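Local structure of beta-lactamase (Serratia marcescens, 5GS8) at residues D5-S10 / F33-N38; N82-L87 / S111-C116; S106-S111 / A213-S218; N231-I236 / A247-D252. The protein probably hydrolyses beta-lactam antibiotics, opening their four-membered ring to give a substituted beta-amino acid, as a serine enzyme of class A. One frame throughout, in Å; residues are numbered along the deposited sequence. Where two conformers were deposited one is given.

The four contacts follow the two-part class A beta-lactamase fold. Interactions 1 and 4 both reach the five-stranded antiparallel sheet, one at its outermost strand 34-37 and the other at its inner strands 227-237 and 243-253, with centres 15 Å apart. Interaction 3 joins the opposite outer strand, 212-218, to the end of helix 100-109; its centre lies 12 Å from that of interaction 4. Interaction 2 joins the loops leading into helices 86-90 and 113-123, shares S111 with interaction 3, and alternates with it along the chain, while interaction 1 closes before any other opens. Interactions 1 and 2 lie on opposite sides of the chain's centre, 35 Å apart. Interactions 2 and 3 meet at the probable active site.

Interaction 1: D5-S10 / F33-N38; sequences DSLKNS and FKLNVN. With NA (sodium ion), chain R; NA (sodium ion), chain U.
K8 and N36 bring about the oddest feature of this contact: a lysine nitrogen modelled as a ligand of a sodium ion. K8 NZ lies 2.8 Å from the sodium of chain R, and E39 and a water complete the recorded sphere. The same nitrogen comes within 2.7 Å of the carbonyl atom N36 O. Its reach follows from the torsions, because K8 CG stands anti to its own backbone N (chi1 -177°) and the chain stays extended from there to the ammonium. The water on the sodium also accepts from the backbone N of N38, 2.9 Å away.

Next to this polar end the packing is aliphatic. V37 CG2 sits 4.1 Å from K8 CG, the two side chains running past each other in opposite directions. L35 CD1 is the atom most used by the strand. It meets L7 CD2 at 3.5 Å, the two leucines crossing at about a right angle, and it also approaches the backbone atom K8 N at 3.7 Å. L7 CD2 then reaches the rim of the F33 ring, close to the ring plane, at 3.9 Å from CZ. Helix 4-15 thus lies along the outer strand 34-37 with the short axes 26° apart, and L7 also touches helix 257-276.

The chemistry implies a split contact, an apolar patch of L7, F33, L35 and V37 beside a polar end at K8 NZ. A protonated amine has no lone pair to offer a cation, so either K8 is neutral here or, perhaps more likely, the identity of the modelled ion is doubtful.

Interaction 2: N82-L87 / S111-C116; sequences NTWSPL and SDNNGC. With SO4 (sulfate ion), chain C.
D112 OD2 is held from across the contact by L87 and approached by S85. L87 N donates to it at 2.7 Å, almost straight (164°) and nearly in line with the carboxylate C-O bond. S85 OG stands 3.0 Å from D112 OD2 and at a like distance from D112 OD1, so its one proton could go to either oxygen. On its own segment D112 caps helix 113-123: G115 N binds D112 OD1 on its anti side, at 2.8 Å, and N114 N adds a weak bond. The carboxylate therefore faces the starts of two helices, which would be expected to favour its anionic form. S85 is itself the N-cap of helix 86-90, bonding K88 N.

N113 forms a second polar join. Its backbone N donates to W84 O at 3.0 Å. N113 CG stands anti to its carbonyl carbon (chi1 -77°), and the amide meets T83 at a slant, ND2 donating to T83 OG1 at 2.9 Å within the amide plane (169° at the hydrogen). The other amide atom, N113 OD1, takes a bond from K50. N114 ND2 bonds S85 OG weakly, its stronger partner being Q80 O.

W84 sets its indole edge against the 111-116 backbone, CD1 lying 3.1 Å from S111 O, while NE1 bonds H110 O. P86 CD lies over one ring face, toward its rim, and K88 of the second subunit makes a cation-pi contact.

S111-D112-N113 fits the SDN motif of class A enzymes; S111 OG binds a sulfate oxygen, O2, at 2.7 Å. The joint lies between helices 86-90 and 113-123, with helices 100-109 and 147-152 alongside.

Interaction 3: S106-S111 / A213-S218; sequences STVSHS and AHKTGS. With NA (sodium ion), chain L; SO4 (sulfate ion), chain C.
Beside the meeting of K215 with S111 and V108, the flat group to note is the imidazole of H214, the residue before K215. A sodium ion lies at its edge, in the ring plane, 2.8 Å from H214 NE2, and T197 O binds the same ion. At another point on that edge, H214 ND1 bonds D232 OD1, which ties the ring to the neighbouring strand.

K215 makes the crossing itself. Its chain bends at chi2 (76°) and again at chi4 (71°), bringing NZ round to S111. There NZ donates to S111 OG at 2.9 Å and to the next carbonyl, T216 O, at 2.9 Å. A water 2.7 Å from K215 NZ takes a third bond from the amine and donates to V108 O. Three acceptors thus fix how the amine is turned. The lysine's apolar part packs on the end of helix 100-109, K215 CD lying 4.2 Å from V108 CG1 as the side chains cross at a slant, and the same CD passes the carbonyl oxygen V108 O at 3.4 Å.

Beyond NZ the strand turns to the sulfate: T216 OG1 binds its O3 at 2.5 Å, and S218 OG its O4 at 2.8 Å.

K215-T216-G217 matches the KTG motif of class A enzymes, and S47 joins the sulfate site. Hydroxyls and a lysine gathered round this anion are consistent with the pocket that receives the substrate carboxylate, with S111 spanning lysine and anion.

Interaction 4: N231-I236 / A247-D252; sequences NDIGII and AVYVSD. With NA (sodium ion), chain H; NA (sodium ion), chain S.
Backbone hydrogen bonds set the register, D232 with V248 forming an antiparallel hydrogen-bonded pair. D232 N donates to V248 O at 3.0 Å, and V248 N returns the bond to D232 O at the same 3.0 Å, nearly straight at 176°. N231 with Y249 and I233 with A247 are the flanking non-hydrogen-bonded pairs. A CA-H...O contact, N231 CA to V248 O at 3.3 Å, adds to the strand pairing.

Apolar contacts gather on the face shared by N231, I233, A247 and Y249. I233 CG2 reaches A247 CB at 3.7 Å and also Y249 CZ at 3.8 Å, so one methyl bridges an alanine and the far end of the tyrosine ring. Its position follows from chi1 of 73°, which wedges CG1 between backbone N and carbonyl and sends CG2 across to the neighbouring strand.

Between amide and ring, N231 CG lies 3.4 Å from Y249 CD2, with the amide and ring planes 61° apart. Their polar ends are held by others: N231 ND2 donates to P44 O, and Y249 OH bonds T167 OG1.

The metal contact is on the opposite face, where D232 OD2 binds a sodium ion at 2.8 Å together with G198 O. The same oxygen is also hydrogen-bonded to L202 N.

The two strands are adjacent arms of the hairpin 227-237/243-253 at the heart of the five-stranded sheet. Helix 164-175 covers I233 and A247, helix 257-276 meets V248 and V250 on the other side, and strand 212-218 pairs with the outer edge of 231-236.

Interaction 1: D5-S10 / F33-N38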
loop_
_atom_site.group_PDB
_atom_site.type_symbol
_atom_site.label_atom_id
_atom_site.label_comp_id
_atom_site.label_asym_id
_atom_site.label_seq_id
_atom_site.Cartn_x
_atom_site.Cartn_y
_atom_site.Cartn_z
ATOM N N ASP A 5 3.058 40.252 -2.619
ATOM C CA ASP A 5 3.784 40.364 -1.355
ATOM C C ASP A 5 2.841 40.153 -0.171
ATOM O O ASP A 5 3.176 39.466 0.803
ATOM C CB ASP A 5 4.433 41.750 -1.224
ATOM C CG ASP A 5 5.604 41.954 -2.179
ATOM O OD1 ASP A 5 5.943 41.014 -2.937
ATOM O OD2 ASP A 5 6.195 43.065 -2.153
ATOM N N SER A 6 1.641 40.719 -0.257
ATOM C CA SER A 6 0.646 40.560 0.795
ATOM C C SER A 6 0.124 39.123 0.880
ATOM O O SER A 6 -0.133 38.619 1.964
ATOM C CB SER A 6 -0.528 41.500 0.571
ATOM O OG SER A 6 -1.518 41.257 1.546
ATOM N N LEU A 7 -0.089 38.498 -0.273
ATOM C CA LEU A 7 -0.452 37.059 -0.316
ATOM C C LEU A 7 0.642 36.218 0.330
ATOM O O LEU A 7 0.362 35.330 1.150
ATOM C CB LEU A 7 -0.694 36.599 -1.756
ATOM C CG LEU A 7 -0.957 35.103 -1.967
ATOM C CD1 LEU A 7 -2.197 34.681 -1.210
ATOM C CD2 LEU A 7 -1.081 34.784 -3.433
ATOM N N LYS A 8 1.882 36.482 -0.041
ATOM C CA LYS A 8 2.997 35.811 0.593
ATOM C C LYS A 8 3.005 35.986 2.120
ATOM O O LYS A 8 3.225 35.034 2.871
ATOM C CB LYS A 8 4.307 36.269 -0.016
ATOM C CG LYS A 8 5.502 35.560 0.534
ATOM C CD LYS A 8 6.723 35.795 -0.314
ATOM C CE LYS A 8 7.910 35.067 0.264
ATOM N NZ LYS A 8 9.003 35.071 -0.726
ATOM N N ASN A 9 2.845 37.223 2.592
ATOM C CA ASN A 9 2.792 37.462 4.034
ATOM C C ASN A 9 1.670 36.706 4.728
ATOM O O ASN A 9 1.867 36.214 5.844
ATOM C CB ASN A 9 2.692 38.965 4.341
ATOM C CG ASN A 9 3.912 39.716 3.858
ATOM O OD1 ASN A 9 5.005 39.163 3.822
ATOM N ND2 ASN A 9 3.732 40.981 3.467
ATOM N N SER A 10 0.516 36.610 4.085
ATOM C CA SER A 10 -0.603 35.847 4.634
ATOM C C SER A 10 -0.243 34.382 4.778
ATOM O O SER A 10 -0.477 33.782 5.818
ATOM C CB SER A 10 -1.825 35.940 3.754
ATOM O OG SER A 10 -2.282 37.284 3.729
ATOM N N PHE A 33 2.839 35.847 -12.938
ATOM C CA PHE A 33 2.727 35.776 -11.494
ATOM C C PHE A 33 3.729 34.766 -10.928
ATOM O O PHE A 33 3.959 33.698 -11.506
ATOM C CB PHE A 33 1.292 35.336 -11.141
ATOM C CG PHE A 33 1.064 35.157 -9.658
ATOM C CD1 PHE A 33 0.859 36.272 -8.842
ATOM C CD2 PHE A 33 1.005 33.904 -9.082
ATOM C CE1 PHE A 33 0.610 36.140 -7.497
ATOM C CE2 PHE A 33 0.792 33.767 -7.720
ATOM C CZ PHE A 33 0.622 34.889 -6.926
ATOM N N LYS A 34 4.319 35.093 -9.790
ATOM C CA LYS A 34 5.312 34.221 -9.177
ATOM C C LYS A 34 5.263 34.424 -7.671
ATOM O O LYS A 34 5.288 35.563 -7.193
ATOM C CB LYS A 34 6.700 34.549 -9.750
ATOM C CG LYS A 34 7.849 33.916 -8.993
ATOM C CD LYS A 34 9.169 34.064 -9.742
ATOM C CE LYS A 34 9.854 35.370 -9.398
ATOM N NZ LYS A 34 11.178 35.481 -10.079
ATOM N N LEU A 35 5.198 33.321 -6.900
ATOM C CA LEU A 35 5.249 33.362 -5.440
ATOM C C LEU A 35 6.018 32.154 -4.946
ATOM O O LEU A 35 5.780 31.022 -5.422
ATOM C CB LEU A 35 3.825 33.379 -4.839
ATOM C CG LEU A 35 3.650 33.496 -3.318
ATOM C CD1 LEU A 35 2.381 34.312 -3.040
ATOM C CD2 LEU A 35 3.549 32.121 -2.692
ATOM N N ASN A 36 6.967 32.385 -4.036
ATOM C CA ASN A 36 7.767 31.323 -3.427
ATOM C C ASN A 36 7.788 31.516 -1.913
ATOM O O ASN A 36 7.963 32.641 -1.427
ATOM C CB ASN A 36 9.194 31.379 -3.936
ATOM C CG ASN A 36 9.323 31.031 -5.418
ATOM O OD1 ASN A 36 8.767 30.060 -5.896
ATOM N ND2 ASN A 36 10.085 31.846 -6.151
ATOM N N VAL A 37 7.623 30.430 -1.166
ATOM C CA VAL A 37 7.759 30.420 0.266
ATOM C C VAL A 37 8.625 29.247 0.707
ATOM O O VAL A 37 8.400 28.104 0.315
ATOM C CB VAL A 37 6.385 30.313 0.956
ATOM C CG1 VAL A 37 6.558 30.383 2.464
ATOM C CG2 VAL A 37 5.456 31.416 0.444
ATOM N N ASN A 38 9.685 29.535 1.456
ATOM C CA ASN A 38 10.554 28.499 1.987
ATOM C C ASN A 38 11.111 27.643 0.863
ATOM O O ASN A 38 11.369 26.456 1.052
ATOM C CB ASN A 38 9.871 27.668 3.067
ATOM C CG ASN A 38 9.358 28.515 4.208
ATOM O OD1 ASN A 38 9.939 29.566 4.536
ATOM N ND2 ASN A 38 8.175 28.144 4.740
HETATM NA NA NA R . 11.052 33.262 -0.200
HETATM NA NA NA U . 4.799 33.460 -14.357
HETATM O O HOH W 1 10.015 32.321 2.183
#

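Interaction 2: N82-L87 / S111-C116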
loop_
_atom_site.group_PDB
_atom_site.type_symbol
_atom_site.label_atom_id
_atom_site.label_comp_id
_atom_site.label_asym_id
_atom_site.label_seq_id
_atom_site.Cartn_x
_atom_site.Cartn_y
_atom_site.Cartn_z
ATOM N N ASN A 82 1.964 -5.532 0.234
ATOM C CA ASN A 82 2.105 -4.571 1.332
ATOM C C ASN A 82 2.750 -3.296 0.859
ATOM O O ASN A 82 3.630 -2.741 1.494
ATOM C CB ASN A 82 2.880 -5.188 2.524
ATOM C CG ASN A 82 2.628 -4.488 3.860
ATOM O OD1 ASN A 82 3.137 -4.936 4.907
ATOM N ND2 ASN A 82 1.844 -3.453 3.859
ATOM N N THR A 83 2.273 -2.835 -0.294
ATOM C CA THR A 83 2.577 -1.507 -0.794
ATOM C C THR A 83 1.321 -0.983 -1.476
ATOM O O THR A 83 0.538 -1.776 -2.004
ATOM C CB THR A 83 3.812 -1.511 -1.736
ATOM O OG1 THR A 83 4.248 -0.170 -1.964
ATOM C CG2 THR A 83 3.524 -2.178 -3.089
ATOM N N TRP A 84 1.129 0.329 -1.493
ATOM C CA TRP A 84 -0.039 0.895 -2.157
ATOM C C TRP A 84 0.003 0.537 -3.645
ATOM O O TRP A 84 0.948 0.914 -4.361
ATOM C CB TRP A 84 -0.029 2.408 -1.983
ATOM C CG TRP A 84 -0.982 3.134 -2.870
ATOM C CD1 TRP A 84 -0.657 3.792 -4.017
ATOM C CD2 TRP A 84 -2.407 3.290 -2.720
ATOM N NE1 TRP A 84 -1.780 4.305 -4.612
ATOM C CE2 TRP A 84 -2.858 4.052 -3.798
ATOM C CE3 TRP A 84 -3.342 2.881 -1.764
ATOM C CZ2 TRP A 84 -4.206 4.341 -4.002
ATOM C CZ3 TRP A 84 -4.688 3.163 -1.995
ATOM C CH2 TRP A 84 -5.074 3.992 -3.024
ATOM N N SER A 85 -1.042 -0.135 -4.127
ATOM C CA SER A 85 -1.034 -0.638 -5.502
ATOM C C SER A 85 -2.399 -1.096 -5.980
ATOM O O SER A 85 -2.747 -2.277 -5.858
ATOM C CB SER A 85 -0.025 -1.767 -5.684
ATOM O OG SER A 85 0.098 -2.175 -7.048
ATOM N N PRO A 86 -3.185 -0.165 -6.515
ATOM C CA PRO A 86 -4.442 -0.587 -7.145
ATOM C C PRO A 86 -4.226 -1.588 -8.254
ATOM O O PRO A 86 -5.070 -2.494 -8.407
ATOM C CB PRO A 86 -5.020 0.715 -7.663
ATOM C CG PRO A 86 -4.487 1.743 -6.721
ATOM C CD PRO A 86 -3.083 1.284 -6.377
ATOM N N LEU A 87 -3.115 -1.516 -9.004
ATOM C CA LEU A 87 -2.881 -2.537 -10.019
ATOM C C LEU A 87 -2.831 -3.943 -9.464
ATOM O O LEU A 87 -3.334 -4.912 -10.064
ATOM C CB LEU A 87 -1.575 -2.290 -10.801
ATOM C CG LEU A 87 -1.549 -1.307 -11.922
ATOM C CD1 LEU A 87 -0.104 -1.161 -12.414
ATOM C CD2 LEU A 87 -2.486 -1.737 -13.051
ATOM N N SER A 111 -1.545 6.727 -8.352
ATOM C CA SER A 111 -0.292 6.693 -7.586
ATOM C C SER A 111 0.256 5.290 -7.343
ATOM O O SER A 111 0.962 5.041 -6.346
ATOM C CB SER A 111 -0.445 7.459 -6.271
ATOM O OG SER A 111 0.821 7.987 -5.903
ATOM N N ASP A 112 0.051 4.359 -8.264
ATOM C CA ASP A 112 0.496 2.999 -8.035
ATOM C C ASP A 112 1.986 2.889 -7.773
ATOM O O ASP A 112 2.806 3.330 -8.577
ATOM C CB ASP A 112 0.104 2.105 -9.207
ATOM C CG ASP A 112 0.068 0.666 -8.813
ATOM O OD1 ASP A 112 1.144 0.071 -8.677
ATOM O OD2 ASP A 112 -1.011 0.145 -8.550
ATOM N N ASN A 113 2.368 2.234 -6.686
ATOM C CA ASN A 113 3.802 2.109 -6.352
ATOM C C ASN A 113 4.485 1.046 -7.235
ATOM O O ASN A 113 5.654 1.176 -7.598
ATOM C CB ASN A 113 3.996 1.724 -4.880
ATOM C CG ASN A 113 3.783 2.887 -3.933
ATOM O OD1 ASN A 113 3.677 4.042 -4.347
ATOM N ND2 ASN A 113 3.659 2.584 -2.648
ATOM N N ASN A 114 3.756 -0.021 -7.557
ATOM C CA ASN A 114 4.325 -1.069 -8.419
ATOM C C ASN A 114 4.388 -0.593 -9.878
ATOM O O ASN A 114 5.393 -0.834 -10.563
ATOM C CB ASN A 114 3.505 -2.360 -8.316
ATOM C CG ASN A 114 3.722 -3.062 -7.014
ATOM O OD1 ASN A 114 4.841 -3.129 -6.543
ATOM N ND2 ASN A 114 2.644 -3.527 -6.388
ATOM N N GLY A 115 3.359 0.099 -10.343
ATOM C CA GLY A 115 3.416 0.694 -11.691
ATOM C C GLY A 115 4.613 1.598 -11.843
ATOM O O GLY A 115 5.315 1.580 -12.850
ATOM N N CYS A 116 4.880 2.395 -10.823
ATOM C CA CYS A 116 6.015 3.287 -10.835
ATOM C C CYS A 116 7.318 2.513 -11.096
ATOM O O CYS A 116 8.068 2.855 -11.988
ATOM C CB CYS A 116 6.065 3.998 -9.490
ATOM S SG CYS A 116 7.530 5.004 -9.180
HETATM S S SO4 C . 0.672 9.109 -2.726
HETATM O O1 SO4 C . 2.149 9.048 -2.283
HETATM O O2 SO4 C . 0.398 7.746 -3.264
HETATM O O3 SO4 C . 0.485 10.160 -3.751
HETATM O O4 SO4 C . -0.259 9.351 -1.699
#

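Interaction 3: S106-S111 / A213-S218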
loop_
_atom_site.group_PDB
_atom_site.type_symbol
_atom_site.label_atom_id
_atom_site.label_comp_id
_atom_site.label_asym_id
_atom_site.label_seq_id
_atom_site.Cartn_x
_atom_site.Cartn_y
_atom_site.Cartn_z
ATOM N N SER A 106 -2.561 4.215 -14.022
ATOM C CA SER A 106 -2.559 3.754 -12.625
ATOM C C SER A 106 -1.464 4.418 -11.796
ATOM O O SER A 106 -1.696 4.820 -10.653
ATOM C CB SER A 106 -2.380 2.261 -12.565
ATOM O OG SER A 106 -2.665 1.837 -11.220
ATOM N N THR A 107 -0.309 4.582 -12.422
ATOM C CA THR A 107 0.863 5.161 -11.714
ATOM C C THR A 107 0.630 6.635 -11.372
ATOM O O THR A 107 1.012 7.110 -10.301
ATOM C CB THR A 107 2.121 4.966 -12.573
ATOM O OG1 THR A 107 2.339 3.551 -12.784
ATOM C CG2 THR A 107 3.326 5.541 -11.892
ATOM N N VAL A 108 0.063 7.389 -12.297
ATOM C CA VAL A 108 -0.125 8.806 -12.112
ATOM C C VAL A 108 -1.432 9.068 -11.388
ATOM O O VAL A 108 -1.454 9.649 -10.297
ATOM C CB VAL A 108 -0.090 9.567 -13.446
ATOM C CG1 VAL A 108 -0.428 11.048 -13.253
ATOM C CG2 VAL A 108 1.268 9.428 -14.096
ATOM N N SER A 109 -2.549 8.698 -12.009
ATOM C CA SER A 109 -3.882 9.056 -11.425
ATOM C C SER A 109 -4.154 8.362 -10.095
ATOM O O SER A 109 -4.845 8.921 -9.259
ATOM C CB SER A 109 -5.044 8.698 -12.389
ATOM O OG SER A 109 -4.808 9.286 -13.674
ATOM N N HIS A 110 -3.692 7.119 -9.945
ATOM C CA HIS A 110 -3.913 6.351 -8.737
ATOM C C HIS A 110 -2.638 6.117 -7.932
ATOM O O HIS A 110 -2.654 5.389 -6.948
ATOM C CB HIS A 110 -4.615 5.028 -9.105
ATOM C CG HIS A 110 -6.056 5.179 -9.497
ATOM N ND1 HIS A 110 -6.473 5.592 -10.745
ATOM C CD2 HIS A 110 -7.182 5.006 -8.764
ATOM C CE1 HIS A 110 -7.791 5.696 -10.763
ATOM N NE2 HIS A 110 -8.246 5.336 -9.574
ATOM N N SER A 111 -1.545 6.727 -8.352
ATOM C CA SER A 111 -0.292 6.693 -7.586
ATOM C C SER A 111 0.256 5.290 -7.343
ATOM O O SER A 111 0.962 5.041 -6.346
ATOM C CB SER A 111 -0.445 7.459 -6.271
ATOM O OG SER A 111 0.821 7.987 -5.903
ATOM N N ALA A 213 -5.260 19.538 -12.425
ATOM C CA ALA A 213 -4.421 18.475 -12.999
ATOM C C ALA A 213 -3.257 18.299 -12.044
ATOM O O ALA A 213 -2.439 19.197 -11.907
ATOM C CB ALA A 213 -3.900 18.920 -14.365
ATOM N N HIS A 214 -3.245 17.204 -11.295
ATOM C CA HIS A 214 -2.302 17.133 -10.187
ATOM C C HIS A 214 -1.774 15.762 -9.888
ATOM O O HIS A 214 -2.282 14.755 -10.350
ATOM C CB HIS A 214 -2.926 17.742 -8.927
ATOM C CG HIS A 214 -3.998 16.906 -8.289
ATOM N ND1 HIS A 214 -3.831 16.286 -7.074
ATOM C CD2 HIS A 214 -5.235 16.555 -8.719
ATOM C CE1 HIS A 214 -4.915 15.597 -6.769
ATOM N NE2 HIS A 214 -5.780 15.724 -7.768
ATOM N N LYS A 215 -0.739 15.758 -9.056
ATOM C CA LYS A 215 -0.103 14.538 -8.546
ATOM C C LYS A 215 0.283 14.693 -7.089
ATOM O O LYS A 215 0.980 15.625 -6.731
ATOM C CB LYS A 215 1.137 14.187 -9.363
ATOM C CG LYS A 215 1.834 12.914 -8.934
ATOM C CD LYS A 215 1.090 11.669 -9.397
ATOM C CE LYS A 215 1.362 10.448 -8.533
ATOM N NZ LYS A 215 0.732 10.551 -7.192
ATOM N N THR A 216 -0.214 13.784 -6.257
ATOM C CA THR A 216 0.057 13.810 -4.835
ATOM C C THR A 216 1.394 13.134 -4.507
ATOM O O THR A 216 1.954 12.371 -5.305
ATOM C CB THR A 216 -1.098 13.071 -4.095
ATOM O OG1 THR A 216 -1.241 11.777 -4.656
ATOM C CG2 THR A 216 -2.345 13.826 -4.267
ATOM N N GLY A 217 1.837 13.290 -3.270
ATOM C CA GLY A 217 2.882 12.435 -2.706
ATOM C C GLY A 217 2.689 12.361 -1.194
ATOM O O GLY A 217 2.375 13.394 -0.565
ATOM N N SER A 218 2.971 11.191 -0.638
ATOM C CA SER A 218 2.751 10.954 0.816
ATOM C C SER A 218 3.798 9.972 1.333
ATOM O O SER A 218 4.032 8.924 0.721
ATOM C CB SER A 218 1.397 10.362 1.082
ATOM O OG SER A 218 0.356 11.095 0.469
HETATM NA NA NA L . -8.042 14.376 -6.737
HETATM S S SO4 C . 0.672 9.109 -2.726
HETATM O O1 SO4 C . 2.149 9.048 -2.283
HETATM O O2 SO4 C . 0.398 7.746 -3.264
HETATM O O3 SO4 C . 0.485 10.160 -3.751
HETATM O O4 SO4 C . -0.259 9.351 -1.699
HETATM O O HOH W 2 -1.857 10.931 -7.832
HETATM O O HOH W 3 -10.817 13.793 -7.173
#

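Interaction 4: N231-I236 / A247-D252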
loop_
_atom_site.group_PDB
_atom_site.type_symbol
_atom_site.label_atom_id
_atom_site.label_comp_id
_atom_site.label_asym_id
_atom_site.label_seq_id
_atom_site.Cartn_x
_atom_site.Cartn_y
_atom_site.Cartn_z
ATOM N N ASN A 231 2.267 16.021 0.155
ATOM C CA ASN A 231 2.558 16.945 -0.974
ATOM C C ASN A 231 1.410 16.908 -1.976
ATOM O O ASN A 231 0.695 15.895 -2.075
ATOM C CB ASN A 231 3.819 16.554 -1.752
ATOM C CG ASN A 231 5.039 16.374 -0.869
ATOM O OD1 ASN A 231 5.184 17.031 0.203
ATOM N ND2 ASN A 231 5.933 15.471 -1.304
ATOM N N ASP A 232 1.308 17.968 -2.780
ATOM C CA ASP A 232 0.415 17.955 -3.945
ATOM C C ASP A 232 0.922 19.042 -4.896
ATOM O O ASP A 232 1.246 20.158 -4.448
ATOM C CB ASP A 232 -1.037 18.189 -3.516
ATOM C CG ASP A 232 -2.074 17.776 -4.566
ATOM O OD1 ASP A 232 -1.718 17.006 -5.494
ATOM O OD2 ASP A 232 -3.263 18.127 -4.400
ATOM N N ILE A 233 0.993 18.707 -6.184
ATOM C CA ILE A 233 1.546 19.584 -7.219
ATOM C C ILE A 233 0.626 19.538 -8.413
ATOM O O ILE A 233 0.029 18.489 -8.698
ATOM C CB ILE A 233 2.996 19.186 -7.631
ATOM C CG1 ILE A 233 3.049 17.906 -8.484
ATOM C CG2 ILE A 233 3.878 19.003 -6.389
ATOM C CD1 ILE A 233 4.401 17.654 -9.150
ATOM N N GLY A 234 0.420 20.659 -9.072
ATOM C CA GLY A 234 -0.445 20.607 -10.254
ATOM C C GLY A 234 -0.645 21.924 -10.945
ATOM O O GLY A 234 -0.011 22.917 -10.662
ATOM N N ILE A 235 -1.547 21.880 -11.904
ATOM C CA ILE A 235 -1.949 23.055 -12.692
ATOM C C ILE A 235 -3.428 23.221 -12.575
ATOM O O ILE A 235 -4.192 22.244 -12.736
ATOM C CB ILE A 235 -1.607 22.918 -14.183
ATOM C CG1 ILE A 235 -0.153 22.519 -14.411
ATOM C CG2 ILE A 235 -1.938 24.216 -14.913
ATOM C CD1 ILE A 235 0.025 21.058 -14.734
ATOM N N ILE A 236 -3.851 24.418 -12.195
ATOM C CA ILE A 236 -5.247 24.720 -11.913
ATOM C C ILE A 236 -5.792 25.716 -12.929
ATOM O O ILE A 236 -5.110 26.653 -13.327
ATOM C CB ILE A 236 -5.353 25.259 -10.496
ATOM C CG1 ILE A 236 -4.786 24.181 -9.539
ATOM C CG2 ILE A 236 -6.763 25.671 -10.152
ATOM C CD1 ILE A 236 -4.900 24.433 -8.074
ATOM N N ALA A 247 2.785 24.170 -6.284
ATOM C CA ALA A 247 3.344 22.990 -5.615
ATOM C C ALA A 247 3.451 23.273 -4.133
ATOM O O ALA A 247 3.919 24.360 -3.739
ATOM C CB ALA A 247 4.682 22.661 -6.208
ATOM N N VAL A 248 2.885 22.389 -3.314
ATOM C CA VAL A 248 2.981 22.509 -1.875
ATOM C C VAL A 248 3.558 21.228 -1.275
ATOM O O VAL A 248 3.076 20.117 -1.546
ATOM C CB VAL A 248 1.650 22.865 -1.215
ATOM C CG1 VAL A 248 1.831 23.028 0.282
ATOM C CG2 VAL A 248 1.016 24.092 -1.859
ATOM N N TYR A 249 4.607 21.390 -0.459
ATOM C CA TYR A 249 5.281 20.291 0.216
ATOM C C TYR A 249 5.199 20.505 1.703
ATOM O O TYR A 249 5.798 21.426 2.236
ATOM C CB TYR A 249 6.755 20.241 -0.211
ATOM C CG TYR A 249 6.920 20.029 -1.671
ATOM C CD1 TYR A 249 6.935 21.103 -2.576
ATOM C CD2 TYR A 249 7.091 18.743 -2.187
ATOM C CE1 TYR A 249 7.062 20.883 -3.931
ATOM C CE2 TYR A 249 7.145 18.530 -3.574
ATOM C CZ TYR A 249 7.122 19.594 -4.418
ATOM O OH TYR A 249 7.231 19.346 -5.766
ATOM N N VAL A 250 4.373 19.747 2.381
ATOM C CA VAL A 250 4.331 19.785 3.845
ATOM C C VAL A 250 5.284 18.738 4.363
ATOM O O VAL A 250 4.980 17.519 4.282
ATOM C CB VAL A 250 2.917 19.526 4.361
ATOM C CG1 VAL A 250 2.887 19.618 5.885
ATOM C CG2 VAL A 250 1.926 20.520 3.781
ATOM N N SER A 251 6.474 19.168 4.791
ATOM C CA SER A 251 7.540 18.221 5.160
ATOM C C SER A 251 7.817 18.158 6.653
ATOM O O SER A 251 7.517 19.089 7.408
ATOM C CB SER A 251 8.838 18.464 4.391
ATOM O OG SER A 251 9.508 19.611 4.923
ATOM N N ASP A 252 8.350 17.021 7.063
ATOM C CA ASP A 252 8.819 16.809 8.423
ATOM C C ASP A 252 7.827 17.309 9.463
ATOM O O ASP A 252 8.122 18.172 10.355
ATOM C CB ASP A 252 10.207 17.390 8.573
ATOM C CG ASP A 252 11.222 16.670 7.720
ATOM O OD1 ASP A 252 10.935 15.533 7.277
ATOM O OD2 ASP A 252 12.367 17.182 7.634
HETATM NA NA NA H . -5.964 17.920 -4.911
HETATM NA NA NA S . 8.035 18.791 13.121
HETATM O O HOH W 4 7.917 21.686 13.564
HETATM O O HOH W 5 10.549 18.387 13.943
#